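Local coordinates for protein endoglucanase A (Clostridium acetobutylicum, PDB 3IK2) that probably hydrolyses internal beta-1,4-glucosidic bonds of cellulose and related glucans as a glycoside hydrolase family 44 endoglucanase, at residues F227-F235 against W320-L331. Sequence-based numbering, arbitrary orientation.
Sequences FGFSAFNDF and WIGQWCKWGLPL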
ATOM      1  N   PHE A 227     -11.476  -2.726  -2.100  1.00  7.02           N
ATOM      2  CA  PHE A 227     -10.777  -3.692  -2.955  1.00  6.40           C
ATOM      3  C   PHE A 227     -10.307  -3.159  -4.319  1.00  6.71           C
ATOM      4  O   PHE A 227      -9.390  -3.719  -4.932  1.00  6.89           O
ATOM      5  CB  PHE A 227     -11.641  -4.958  -3.113  1.00  6.07           C
ATOM      6  CG  PHE A 227     -12.653  -4.917  -4.259  1.00  7.18           C
ATOM      7  CD1 PHE A 227     -12.284  -5.289  -5.557  1.00  6.40           C
ATOM      8  CD2 PHE A 227     -13.979  -4.576  -4.029  1.00  9.59           C
ATOM      9  CE1 PHE A 227     -13.211  -5.268  -6.595  1.00  7.19           C
ATOM     10  CE2 PHE A 227     -14.935  -4.588  -5.077  1.00  6.04           C
ATOM     11  CZ  PHE A 227     -14.543  -4.914  -6.347  1.00  6.19           C
ATOM     12  N   GLY A 228     -10.941  -2.088  -4.802  1.00  6.33           N
ATOM     13  CA  GLY A 228     -10.817  -1.740  -6.221  1.00  5.30           C
ATOM     14  C   GLY A 228     -11.874  -0.781  -6.724  1.00  5.87           C
ATOM     15  O   GLY A 228     -12.769  -0.404  -5.986  1.00  5.46           O
ATOM     16  N   PHE A 229     -11.788  -0.383  -7.998  1.00  6.34           N
ATOM     17  CA  PHE A 229     -12.550   0.767  -8.445  1.00  6.75           C
ATOM     18  C   PHE A 229     -14.052   0.598  -8.257  1.00  7.38           C
ATOM     19  O   PHE A 229     -14.768   1.570  -7.972  1.00  7.76           O
ATOM     20  CB  PHE A 229     -12.241   1.115  -9.920  1.00  7.58           C
ATOM     21  CG  PHE A 229     -12.711   2.472 -10.307  1.00  8.10           C
ATOM     22  CD1 PHE A 229     -11.827   3.541 -10.323  1.00  7.71           C
ATOM     23  CD2 PHE A 229     -14.061   2.699 -10.614  1.00  7.47           C
ATOM     24  CE1 PHE A 229     -12.269   4.828 -10.677  1.00  9.31           C
ATOM     25  CE2 PHE A 229     -14.517   3.975 -10.938  1.00  9.30           C
ATOM     26  CZ  PHE A 229     -13.622   5.044 -10.988  1.00 10.29           C
ATOM     27  N   SER A 230     -14.528  -0.623  -8.459  1.00  7.18           N
ATOM     28  CA  SER A 230     -15.945  -0.935  -8.281  1.00  8.66           C
ATOM     29  C   SER A 230     -16.490  -0.566  -6.884  1.00  7.79           C
ATOM     30  O   SER A 230     -17.610  -0.034  -6.771  1.00  8.02           O
ATOM     31  CB  SER A 230     -16.206  -2.410  -8.620  1.00  8.60           C
ATOM     32  OG  SER A 230     -17.467  -2.800  -8.125  1.00 13.30           O
ATOM     33  N   ALA A 231     -15.690  -0.818  -5.842  1.00  7.05           N
ATOM     34  CA  ALA A 231     -16.015  -0.363  -4.474  1.00  6.60           C
ATOM     35  C   ALA A 231     -15.861   1.121  -4.276  1.00  6.34           C
ATOM     36  O   ALA A 231     -16.592   1.706  -3.481  1.00  6.56           O
ATOM     37  CB  ALA A 231     -15.177  -1.114  -3.426  1.00  6.18           C
ATOM     38  N   PHE A 232     -14.892   1.738  -4.950  1.00  6.50           N
ATOM     39  CA  PHE A 232     -14.720   3.209  -4.895  1.00  6.67           C
ATOM     40  C   PHE A 232     -15.959   3.895  -5.447  1.00  6.78           C
ATOM     41  O   PHE A 232     -16.290   5.024  -5.060  1.00  6.98           O
ATOM     42  CB  PHE A 232     -13.556   3.707  -5.780  1.00  5.84           C
ATOM     43  CG  PHE A 232     -12.213   3.070  -5.508  1.00  7.06           C
ATOM     44  CD1 PHE A 232     -11.133   3.351  -6.365  1.00  3.82           C
ATOM     45  CD2 PHE A 232     -12.001   2.200  -4.409  1.00  5.60           C
ATOM     46  CE1 PHE A 232      -9.866   2.777  -6.139  1.00  4.60           C
ATOM     47  CE2 PHE A 232     -10.743   1.618  -4.190  1.00  6.39           C
ATOM     48  CZ  PHE A 232      -9.673   1.904  -5.060  1.00  5.44           C
ATOM     49  N   ASN A 233     -16.598   3.216  -6.396  1.00  6.63           N
ATOM     50  CA  ASN A 233     -17.571   3.824  -7.290  1.00  7.41           C
ATOM     51  C   ASN A 233     -18.931   3.807  -6.597  1.00  7.29           C
ATOM     52  O   ASN A 233     -19.429   4.856  -6.157  1.00  6.77           O
ATOM     53  CB  ASN A 233     -17.521   3.074  -8.650  1.00  7.55           C
ATOM     54  CG  ASN A 233     -18.528   3.589  -9.697  1.00  9.41           C
ATOM     55  OD1 ASN A 233     -18.776   2.909 -10.715  1.00  9.63           O
ATOM     56  ND2 ASN A 233     -19.094   4.757  -9.470  1.00  8.04           N
ATOM     57  N   ASP A 234     -19.494   2.613  -6.432  1.00  7.62           N
ATOM     58  CA  ASP A 234     -20.815   2.460  -5.835  1.00  7.22           C
ATOM     59  C   ASP A 234     -20.830   1.389  -4.748  1.00  7.59           C
ATOM     60  O   ASP A 234     -21.853   0.746  -4.486  1.00  6.48           O
ATOM     61  CB  ASP A 234     -21.876   2.207  -6.926  1.00  7.75           C
ATOM     62  CG  ASP A 234     -21.610   0.964  -7.767  1.00  7.49           C
ATOM     63  OD1 ASP A 234     -22.408   0.700  -8.682  1.00 10.16           O
ATOM     64  OD2 ASP A 234     -20.615   0.241  -7.557  1.00  9.91           O
ATOM     65  N   PHE A 235     -19.682   1.252  -4.076  1.00  8.12           N
ATOM     66  CA  PHE A 235     -19.466   0.229  -3.030  1.00  7.05           C
ATOM     67  C   PHE A 235     -19.871  -1.170  -3.504  1.00  7.57           C
ATOM     68  O   PHE A 235     -20.549  -1.928  -2.784  1.00  6.16           O
ATOM     69  CB  PHE A 235     -20.124   0.633  -1.705  1.00  7.18           C
ATOM     70  CG  PHE A 235     -19.551  -0.079  -0.484  1.00  5.40           C
ATOM     71  CD1 PHE A 235     -18.168  -0.155  -0.276  1.00  3.37           C
ATOM     72  CD2 PHE A 235     -20.397  -0.671   0.443  1.00  4.22           C
ATOM     73  CE1 PHE A 235     -17.633  -0.793   0.868  1.00  3.37           C
ATOM     74  CE2 PHE A 235     -19.875  -1.332   1.576  1.00  2.91           C
ATOM     75  CZ  PHE A 235     -18.497  -1.399   1.779  1.00  3.19           C
ATOM     76  N   TRP A 320     -12.005  -1.592 -18.350  1.00  8.91           N
ATOM     77  CA  TRP A 320     -13.381  -1.087 -18.181  1.00  8.61           C
ATOM     78  C   TRP A 320     -13.432   0.262 -17.437  1.00  9.26           C
ATOM     79  O   TRP A 320     -14.362   1.054 -17.645  1.00  8.23           O
ATOM     80  CB  TRP A 320     -14.266  -2.124 -17.472  1.00  9.29           C
ATOM     81  CG  TRP A 320     -13.886  -2.417 -16.030  1.00  8.30           C
ATOM     82  CD1 TRP A 320     -13.103  -3.422 -15.600  1.00  8.78           C
ATOM     83  CD2 TRP A 320     -14.318  -1.709 -14.853  1.00 10.25           C
ATOM     84  NE1 TRP A 320     -12.985  -3.386 -14.235  1.00  9.61           N
ATOM     85  CE2 TRP A 320     -13.741  -2.360 -13.747  1.00  8.81           C
ATOM     86  CE3 TRP A 320     -15.148  -0.595 -14.628  1.00  7.23           C
ATOM     87  CZ2 TRP A 320     -13.941  -1.935 -12.429  1.00  8.93           C
ATOM     88  CZ3 TRP A 320     -15.351  -0.181 -13.325  1.00  9.63           C
ATOM     89  CH2 TRP A 320     -14.737  -0.853 -12.236  1.00  8.94           C
ATOM     90  N   ILE A 321     -12.459   0.504 -16.541  1.00  9.59           N
ATOM     91  CA  ILE A 321     -12.336   1.803 -15.894  1.00  9.49           C
ATOM     92  C   ILE A 321     -12.023   2.865 -16.957  1.00 11.09           C
ATOM     93  O   ILE A 321     -12.730   3.878 -17.065  1.00 10.91           O
ATOM     94  CB  ILE A 321     -11.250   1.822 -14.768  1.00  9.38           C
ATOM     95  CG1 ILE A 321     -11.270   0.503 -13.967  1.00  8.99           C
ATOM     96  CG2 ILE A 321     -11.444   3.043 -13.874  1.00  6.63           C
ATOM     97  CD1 ILE A 321     -10.213   0.425 -12.865  1.00  8.16           C
ATOM     98  N   GLY A 322     -10.970   2.611 -17.742  1.00 12.65           N
ATOM     99  CA  GLY A 322     -10.596   3.481 -18.865  1.00 15.39           C
ATOM    100  C   GLY A 322     -11.751   3.734 -19.832  1.00 16.79           C
ATOM    101  O   GLY A 322     -11.909   4.845 -20.323  1.00 17.23           O
ATOM    102  N   GLN A 323     -12.577   2.715 -20.076  1.00 18.38           N
ATOM    103  CA  GLN A 323     -13.714   2.858 -20.988  1.00 20.06           C
ATOM    104  C   GLN A 323     -14.955   3.529 -20.381  1.00 19.86           C
ATOM    105  O   GLN A 323     -15.526   4.433 -20.990  1.00 19.81           O
ATOM    106  CB  GLN A 323     -14.108   1.510 -21.583  1.00 19.65           C
ATOM    107  CG  GLN A 323     -15.042   1.661 -22.791  1.00 22.10           C
ATOM    108  CD  GLN A 323     -15.515   0.329 -23.365  1.00 23.75           C
ATOM    109  OE1 GLN A 323     -14.933  -0.740 -23.103  1.00 30.08           O
ATOM    110  NE2 GLN A 323     -16.575   0.387 -24.167  1.00 28.78           N
ATOM    111  N   TRP A 324     -15.362   3.080 -19.195  1.00 19.82           N
ATOM    112  CA  TRP A 324     -16.648   3.472 -18.599  1.00 20.12           C
ATOM    113  C   TRP A 324     -16.622   4.486 -17.445  1.00 19.38           C
ATOM    114  O   TRP A 324     -17.650   5.128 -17.181  1.00 18.65           O
ATOM    115  CB  TRP A 324     -17.449   2.227 -18.185  1.00 21.22           C
ATOM    116  CG  TRP A 324     -17.724   1.333 -19.333  1.00 22.38           C
ATOM    117  CD1 TRP A 324     -17.310   0.029 -19.485  1.00 23.67           C
ATOM    118  CD2 TRP A 324     -18.428   1.678 -20.539  1.00 23.79           C
ATOM    119  NE1 TRP A 324     -17.732  -0.454 -20.707  1.00 25.53           N
ATOM    120  CE2 TRP A 324     -18.425   0.531 -21.369  1.00 24.54           C
ATOM    121  CE3 TRP A 324     -19.082   2.842 -20.989  1.00 25.69           C
ATOM    122  CZ2 TRP A 324     -19.070   0.504 -22.619  1.00 24.88           C
ATOM    123  CZ3 TRP A 324     -19.709   2.823 -22.247  1.00 24.87           C
ATOM    124  CH2 TRP A 324     -19.691   1.660 -23.048  1.00 24.54           C
ATOM    125  N   CYS A 325     -15.475   4.623 -16.765  1.00 17.97           N
ATOM    126  CA  CYS A 325     -15.368   5.535 -15.627  1.00 16.73           C
ATOM    127  C   CYS A 325     -14.183   6.510 -15.762  1.00 16.41           C
ATOM    128  O   CYS A 325     -13.423   6.703 -14.810  1.00 15.00           O
ATOM    129  CB  CYS A 325     -15.314   4.745 -14.308  1.00 17.03           C
ATOM    130  SG  CYS A 325     -16.590   3.480 -14.175  1.00 15.63           S
ATOM    131  N   LYS A 326     -14.053   7.111 -16.949  1.00 15.53           N
ATOM    132  CA  LYS A 326     -13.017   8.095 -17.257  1.00 15.63           C
ATOM    133  C   LYS A 326     -13.007   9.187 -16.234  1.00 14.37           C
ATOM    134  O   LYS A 326     -11.949   9.755 -15.944  1.00 14.95           O
ATOM    135  CB  LYS A 326     -13.229   8.755 -18.640  1.00 15.52           C
ATOM    136  CG  LYS A 326     -12.753   7.927 -19.784  1.00 17.30           C
ATOM    137  CD  LYS A 326     -13.147   8.487 -21.147  1.00 17.18           C
ATOM    138  CE  LYS A 326     -13.145   7.346 -22.157  1.00 20.80           C
ATOM    139  NZ  LYS A 326     -11.785   6.633 -22.129  1.00 22.13           N
ATOM    140  N   TRP A 327     -14.181   9.491 -15.688  1.00 13.03           N
ATOM    141  CA  TRP A 327     -14.284  10.522 -14.651  1.00 11.57           C
ATOM    142  C   TRP A 327     -13.431  10.232 -13.394  1.00 11.62           C
ATOM    143  O   TRP A 327     -13.076  11.179 -12.652  1.00 10.90           O
ATOM    144  CB  TRP A 327     -15.745  10.773 -14.262  1.00 10.69           C
ATOM    145  CG  TRP A 327     -16.480   9.516 -13.849  1.00 10.51           C
ATOM    146  CD1 TRP A 327     -17.263   8.740 -14.640  1.00  9.34           C
ATOM    147  CD2 TRP A 327     -16.470   8.884 -12.550  1.00 12.03           C
ATOM    148  NE1 TRP A 327     -17.753   7.682 -13.930  1.00 11.30           N
ATOM    149  CE2 TRP A 327     -17.279   7.738 -12.643  1.00 11.69           C
ATOM    150  CE3 TRP A 327     -15.844   9.170 -11.321  1.00  9.04           C
ATOM    151  CZ2 TRP A 327     -17.491   6.872 -11.551  1.00 11.51           C
ATOM    152  CZ3 TRP A 327     -16.062   8.311 -10.247  1.00  9.43           C
ATOM    153  CH2 TRP A 327     -16.890   7.187 -10.367  1.00  8.92           C
ATOM    154  N   GLY A 328     -13.126   8.951 -13.152  1.00 10.46           N
ATOM    155  CA  GLY A 328     -12.380   8.529 -11.957  1.00 11.37           C
ATOM    156  C   GLY A 328     -10.868   8.394 -12.123  1.00 12.18           C
ATOM    157  O   GLY A 328     -10.166   7.940 -11.199  1.00 12.09           O
ATOM    158  N   LEU A 329     -10.374   8.750 -13.313  1.00 11.82           N
ATOM    159  CA  LEU A 329      -8.950   8.676 -13.632  1.00 11.41           C
ATOM    160  C   LEU A 329      -8.452  10.049 -14.145  1.00 11.81           C
ATOM    161  O   LEU A 329      -9.196  10.753 -14.806  1.00 12.65           O
ATOM    162  CB  LEU A 329      -8.678   7.571 -14.654  1.00 10.92           C
ATOM    163  CG  LEU A 329      -8.928   6.120 -14.205  1.00 10.97           C
ATOM    164  CD1 LEU A 329      -8.581   5.076 -15.344  1.00  7.16           C
ATOM    165  CD2 LEU A 329      -8.200   5.771 -12.881  1.00  9.45           C
ATOM    166  N   PRO A 330      -7.205  10.446 -13.818  1.00 10.90           N
ATOM    167  CA  PRO A 330      -6.208   9.679 -13.077  1.00  9.84           C
ATOM    168  C   PRO A 330      -6.593   9.508 -11.608  1.00  8.74           C
ATOM    169  O   PRO A 330      -7.151  10.416 -11.021  1.00  7.37           O
ATOM    170  CB  PRO A 330      -4.940  10.532 -13.229  1.00  9.55           C
ATOM    171  CG  PRO A 330      -5.458  11.942 -13.327  1.00  8.97           C
ATOM    172  CD  PRO A 330      -6.672  11.760 -14.227  1.00 10.80           C
ATOM    173  N   LEU A 331      -6.273   8.349 -11.023  1.00  8.12           N
ATOM    174  CA  LEU A 331      -6.783   8.014  -9.682  1.00  7.61           C
ATOM    175  C   LEU A 331      -6.393   8.962  -8.537  1.00  7.83           C
ATOM    176  O   LEU A 331      -7.270   9.373  -7.747  1.00  7.00           O
ATOM    177  CB  LEU A 331      -6.469   6.545  -9.286  1.00  7.75           C
ATOM    178  CG  LEU A 331      -7.142   6.001  -8.002  1.00  8.17           C
ATOM    179  CD1 LEU A 331      -8.695   5.951  -8.094  1.00  7.17           C
ATOM    180  CD2 LEU A 331      -6.570   4.629  -7.622  1.00  7.57           C
TER
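An aromatic cluster of Phe229, Trp320 and Trp327 joins the short helix 229-234 to helix 320-324 and the 3-10 turn 326-328 after it. Phe229 bridges the two helices, whose axes come no closer than 12.2 Å, its CG turned away from the backbone N (chi1 -165°). Ile321 CG2 sits over one face of the Phe229 ring in a CH-pi contact, 3.7 Å from that ring's centroid, while Cys325 CB comes within 3.5 Å of Phe229 CE2. Gly328 CA lies in the plane of the Phe229 ring at its edge, 3.8 Å from Phe229 CZ. The six-membered rings of both tryptophans meet Phe229 obliquely, that of Trp327 with the planes at 59°. Helix 229-234 directly follows strand 220-226 of the TIM-like (beta/alpha)8 barrel, and segment 320-331 belongs to the long connection between strands 273-278 and 347-353. Beside this cluster, Phe232 CE1 packs 3.9 Å from Leu331 CD1, and both side chains also touch Trp278 of strand 273-278. Asn233 ND2, one turn further along helix 229-234 from Phe229, approaches the edge of the Trp327 indole, 3.4 Å from Trp327 CZ2, with the amide turned 62° to the ring. Trp320 CH2 rests against Phe229 CB, while Trp320 NE1 is hydrogen-bonded to Glu281.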